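Local coordinates for protein type III Pentaketide Synthase (Neurospora crassa, PDB 3EUO) that probably acts as an acyltransferase of the chalcone and stilbene synthase family, a type III polyketide synthase that assembles pentaketides, at residues P31-M36 and A190-R195; Q11-S16 and S52-P57. One frame throughout, in Å; residues are numbered along the deposited sequence.

Interaction 1: P31-M36 and A190-R195; sequences PESPAM and ALQETR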
# COMPACT_ATOMS: atom_id res chain seq x y z
N PRO A 31 33.59 -2.77 -17.45
CA PRO A 31 34.17 -2.90 -18.78
C PRO A 31 33.05 -2.99 -19.81
O PRO A 31 31.92 -3.38 -19.49
CB PRO A 31 34.92 -4.25 -18.70
CG PRO A 31 35.15 -4.49 -17.25
CD PRO A 31 33.94 -3.91 -16.58
N GLU A 32 33.37 -2.61 -21.05
CA GLU A 32 32.43 -2.72 -22.15
C GLU A 32 32.07 -4.19 -22.34
O GLU A 32 32.92 -5.06 -22.19
CB GLU A 32 33.03 -2.15 -23.44
CG GLU A 32 33.57 -0.71 -23.32
CD GLU A 32 35.02 -0.64 -22.85
OE1 GLU A 32 35.35 -1.08 -21.72
OE2 GLU A 32 35.86 -0.11 -23.63
N SER A 33 30.80 -4.46 -22.63
CA SER A 33 30.33 -5.82 -22.92
C SER A 33 29.22 -5.70 -23.97
O SER A 33 28.70 -4.60 -24.17
CB SER A 33 29.79 -6.49 -21.65
OG SER A 33 28.61 -5.85 -21.18
N PRO A 34 28.88 -6.81 -24.66
CA PRO A 34 27.80 -6.78 -25.66
C PRO A 34 26.47 -6.25 -25.12
O PRO A 34 25.85 -5.38 -25.77
CB PRO A 34 27.68 -8.24 -26.10
CG PRO A 34 29.07 -8.78 -25.89
CD PRO A 34 29.53 -8.14 -24.61
N ALA A 35 26.05 -6.72 -23.95
CA ALA A 35 24.79 -6.26 -23.37
C ALA A 35 24.86 -4.78 -22.99
O ALA A 35 23.91 -4.04 -23.23
CB ALA A 35 24.38 -7.11 -22.18
N MET A 36 25.99 -4.36 -22.41
CA MET A 36 26.14 -2.96 -22.01
C MET A 36 26.12 -2.05 -23.23
O MET A 36 25.44 -1.03 -23.22
CB MET A 36 27.41 -2.73 -21.19
CG MET A 36 27.46 -1.34 -20.52
SD MET A 36 26.18 -1.00 -19.26
CE MET A 36 26.72 -2.12 -17.95
N ALA A 190 26.56 -8.43 -15.42
CA ALA A 190 26.66 -9.81 -14.91
C ALA A 190 25.79 -10.82 -15.67
O ALA A 190 26.22 -11.96 -15.91
CB ALA A 190 26.34 -9.85 -13.42
N LEU A 191 24.58 -10.41 -16.04
CA LEU A 191 23.63 -11.32 -16.66
C LEU A 191 23.67 -11.24 -18.17
O LEU A 191 23.08 -12.09 -18.86
CB LEU A 191 22.21 -11.05 -16.16
CG LEU A 191 22.01 -11.09 -14.65
CD1 LEU A 191 20.61 -10.64 -14.31
CD2 LEU A 191 22.30 -12.47 -14.07
N GLN A 192 24.37 -10.23 -18.69
CA GLN A 192 24.35 -9.91 -20.11
C GLN A 192 22.91 -9.88 -20.65
O GLN A 192 22.63 -10.45 -21.70
CB GLN A 192 25.23 -10.88 -20.91
CG GLN A 192 26.73 -10.62 -20.75
CD GLN A 192 27.12 -9.23 -21.21
OE1 GLN A 192 27.09 -8.92 -22.40
NE2 GLN A 192 27.46 -8.37 -20.24
N GLU A 193 22.02 -9.22 -19.91
CA GLU A 193 20.67 -8.95 -20.42
C GLU A 193 20.53 -7.47 -20.76
O GLU A 193 21.13 -6.61 -20.11
CB GLU A 193 19.55 -9.43 -19.48
CG GLU A 193 19.69 -9.04 -18.04
CD GLU A 193 18.40 -9.23 -17.22
OE1 GLU A 193 17.30 -9.40 -17.79
OE2 GLU A 193 18.50 -9.18 -15.99
N THR A 194 19.76 -7.21 -21.80
CA THR A 194 19.53 -5.85 -22.25
C THR A 194 18.41 -5.25 -21.40
O THR A 194 17.23 -5.39 -21.72
CB THR A 194 19.21 -5.79 -23.75
OG1 THR A 194 18.02 -6.54 -24.01
CG2 THR A 194 20.32 -6.42 -24.54
N ARG A 195 18.81 -4.62 -20.30
CA ARG A 195 17.90 -4.01 -19.35
C ARG A 195 17.83 -2.52 -19.62
O ARG A 195 18.80 -1.80 -19.37
CB ARG A 195 18.40 -4.26 -17.92
CG ARG A 195 18.63 -5.73 -17.61
CD ARG A 195 19.20 -5.91 -16.22
NE ARG A 195 18.30 -5.41 -15.19
CZ ARG A 195 17.27 -6.10 -14.68
NH1 ARG A 195 17.02 -7.34 -15.09
NH2 ARG A 195 16.51 -5.55 -13.75
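At the N-terminal end of helix 34-42, Gln192, just past the end of helix 181-191, turns its amide onto the cap residue Ser33 and the first turn behind it. The amide is used at both ends. NE2 donates to Ser33 OG at 2.9 Å, nearly straight (164°) and close to the amide plane; OE1 accepts from Ala35 N at 2.9 Å, the N-H arriving tilted from the carbonyl plane. Gln192 leaves its helix with positive phi, and its chain bends at chi2 (-60°), which brings the amide over to the other helix. Ser33 OG, lodged between its own N and carbonyl carbon (chi1 66°), also takes the capping bond from Met36 N at 3.3 Å. Beside these bonds, Ala35 CB rests 3.3 Å from Gln192 OE1, and Pro34 CD lies 3.4 Å from the same oxygen. NE2 also donates to Asp189 O, tying the amide back to its own helix end, and Met36 packs on Leu185 and Ile188, an apolar contact between the helices. With Ser33 and Gln192 each satisfying one early backbone N-H, the cap is shared between two parts of the chain, and three bonds, two from NE2 and one to OE1, fix the rotation of the Gln192 amide.

Interaction 2: Q11-S16 and S52-P57; sequences QYPPYS and SSIGNP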
# COMPACT_ATOMS: atom_id res chain seq x y z
N GLN A 11 6.79 18.62 -8.30
CA GLN A 11 8.14 19.04 -7.93
C GLN A 11 9.16 18.04 -8.43
O GLN A 11 9.30 16.94 -7.88
CB GLN A 11 8.27 19.26 -6.42
CG GLN A 11 9.64 19.80 -6.00
CD GLN A 11 9.89 21.22 -6.48
OE1 GLN A 11 8.97 22.03 -6.62
NE2 GLN A 11 11.16 21.53 -6.74
N TYR A 12 9.86 18.42 -9.49
CA TYR A 12 11.00 17.67 -9.97
C TYR A 12 12.22 18.04 -9.13
O TYR A 12 12.29 19.16 -8.60
CB TYR A 12 11.25 17.95 -11.46
CG TYR A 12 10.27 17.25 -12.39
CD1 TYR A 12 10.41 15.89 -12.68
CD2 TYR A 12 9.21 17.95 -12.98
CE1 TYR A 12 9.52 15.24 -13.55
CE2 TYR A 12 8.31 17.31 -13.84
CZ TYR A 12 8.47 15.95 -14.12
OH TYR A 12 7.58 15.31 -14.97
N PRO A 13 13.18 17.12 -8.99
CA PRO A 13 14.44 17.41 -8.30
C PRO A 13 15.33 18.38 -9.09
O PRO A 13 14.98 18.73 -10.23
CB PRO A 13 15.09 16.04 -8.15
CG PRO A 13 14.50 15.22 -9.25
CD PRO A 13 13.12 15.72 -9.45
N PRO A 14 16.45 18.82 -8.50
CA PRO A 14 17.32 19.87 -9.08
C PRO A 14 18.02 19.52 -10.39
O PRO A 14 18.33 20.42 -11.17
CB PRO A 14 18.38 20.08 -8.00
CG PRO A 14 17.79 19.54 -6.74
CD PRO A 14 16.97 18.38 -7.19
N TYR A 15 18.29 18.23 -10.62
CA TYR A 15 19.19 17.83 -11.70
C TYR A 15 18.46 17.30 -12.93
O TYR A 15 17.40 16.68 -12.83
CB TYR A 15 20.23 16.81 -11.20
CG TYR A 15 21.08 17.31 -10.06
CD1 TYR A 15 22.32 17.92 -10.29
CD2 TYR A 15 20.64 17.19 -8.73
CE1 TYR A 15 23.10 18.39 -9.24
CE2 TYR A 15 21.42 17.66 -7.67
CZ TYR A 15 22.64 18.25 -7.94
OH TYR A 15 23.41 18.72 -6.89
N SER A 16 19.06 17.55 -14.10
CA SER A 16 18.52 17.07 -15.37
C SER A 16 19.65 16.41 -16.13
O SER A 16 20.64 17.06 -16.47
CB SER A 16 17.93 18.23 -16.18
OG SER A 16 16.70 18.67 -15.63
N SER A 52 14.96 13.73 -15.13
CA SER A 52 15.05 14.43 -13.86
C SER A 52 15.63 13.50 -12.80
O SER A 52 15.25 12.33 -12.74
CB SER A 52 13.66 14.91 -13.44
OG SER A 52 13.25 15.99 -14.28
N SER A 53 16.54 14.02 -11.97
CA SER A 53 17.22 13.21 -10.95
C SER A 53 17.54 13.99 -9.68
O SER A 53 17.83 15.19 -9.72
CB SER A 53 18.50 12.62 -11.53
OG SER A 53 19.18 11.82 -10.58
N ILE A 54 17.48 13.28 -8.56
CA ILE A 54 17.90 13.83 -7.27
C ILE A 54 19.40 14.16 -7.23
O ILE A 54 19.85 14.91 -6.37
CB ILE A 54 17.57 12.88 -6.08
CG1 ILE A 54 18.25 11.52 -6.25
CG2 ILE A 54 16.06 12.75 -5.91
CD1 ILE A 54 19.60 11.40 -5.55
N GLY A 55 20.16 13.60 -8.17
CA GLY A 55 21.61 13.83 -8.20
C GLY A 55 22.21 13.85 -9.59
O GLY A 55 21.55 13.58 -10.59
N ASN A 56 23.49 14.20 -9.65
CA ASN A 56 24.25 14.06 -10.88
C ASN A 56 25.15 12.82 -10.78
O ASN A 56 25.22 12.20 -9.72
CB ASN A 56 25.04 15.35 -11.17
CG ASN A 56 26.09 15.66 -10.13
OD1 ASN A 56 26.63 14.76 -9.48
ND2 ASN A 56 26.40 16.95 -9.97
N PRO A 57 25.83 12.44 -11.88
CA PRO A 57 26.67 11.24 -11.83
C PRO A 57 27.79 11.22 -10.76
O PRO A 57 28.43 10.19 -10.60
CB PRO A 57 27.27 11.19 -13.24
CG PRO A 57 26.26 11.90 -14.09
CD PRO A 57 25.83 13.04 -13.23
O HOH W 1 14.76 17.85 -12.62
O HOH W 2 14.96 16.85 -16.53
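Over one face of the Tyr15 ring runs the Gly55-Asn56 peptide, with Gly55 C 3.6 Å above the ring plane, offset toward the rim, and Asn56 N beside it; Ser53 O sits at the ring's edge, near its plane. Asn56 reaches farther along, its ND2 3.7 Å from Tyr15 CE1, with amide and ring planes 70° apart. Tyr12 precedes the strand; its ring meets Ser52 OG obliquely at CD1 (3.3 Å), stacks with His327 and sends its hydroxyl to Ser337.

The Tyr15 ring lies on the Ser53 face of the two-stranded antiparallel sheet 15-17/51-53, opposite that of Ser52. Tyr15 and Ser53 form the hydrogen-bonded pair: Ser53 N donates to Tyr15 O at 2.9 Å, and Tyr15 N returns a more bent bond (141°) to Ser53 O at 3.2 Å. Tyr15 CG stands beside its backbone N (chi1 -58°), which lays the ring along residues 54-56. Ser53 OG donates to Gly55 O and bonds Thr178, while Ile54 bonds Asp203 through N and packs on Val76 and Asp80 of helix 70-96, setting the sheet against the thiolase-like body. Pro13 CB lies 3.3 Å from Ser53 O and packs on Ile54 CG2 at 4.1 Å. Replacing Tyr15 by an alanine is likely to strip the Gly55-Asn56 peptide of its ring cover and Asn56 of its packing partner.

On the Ser16/Ser52 face, one water donates to Pro13 O and Tyr15 O and accepts from Ser52 OG; a second joins Ser52 OG to Ser16 OG. With His327 ND1, Ser52 OG has three partners, and the waters bridge the strands beside their two backbone bonds.

How the interactions relate
Interactions 1 and 2 interlock along the chain: 11-16, 31-36, 52-57 and 190-195 alternate, so the segment between the two partners of interaction 2 supplies the first half of interaction 1. Helix 34-42 and strand 51-53 are consecutive elements. In space the contacts stay separate, with centres 26 Å apart and nearest atoms about 14 Å apart. Interaction 1 lies at the surface, its centre about 28 Å from that of the chain; interaction 2 is partly buried, about 16 Å from it. Neither includes Cys143, which is oxidised to 3-sulfinoalanine, and no other subunit touches either pair of segments.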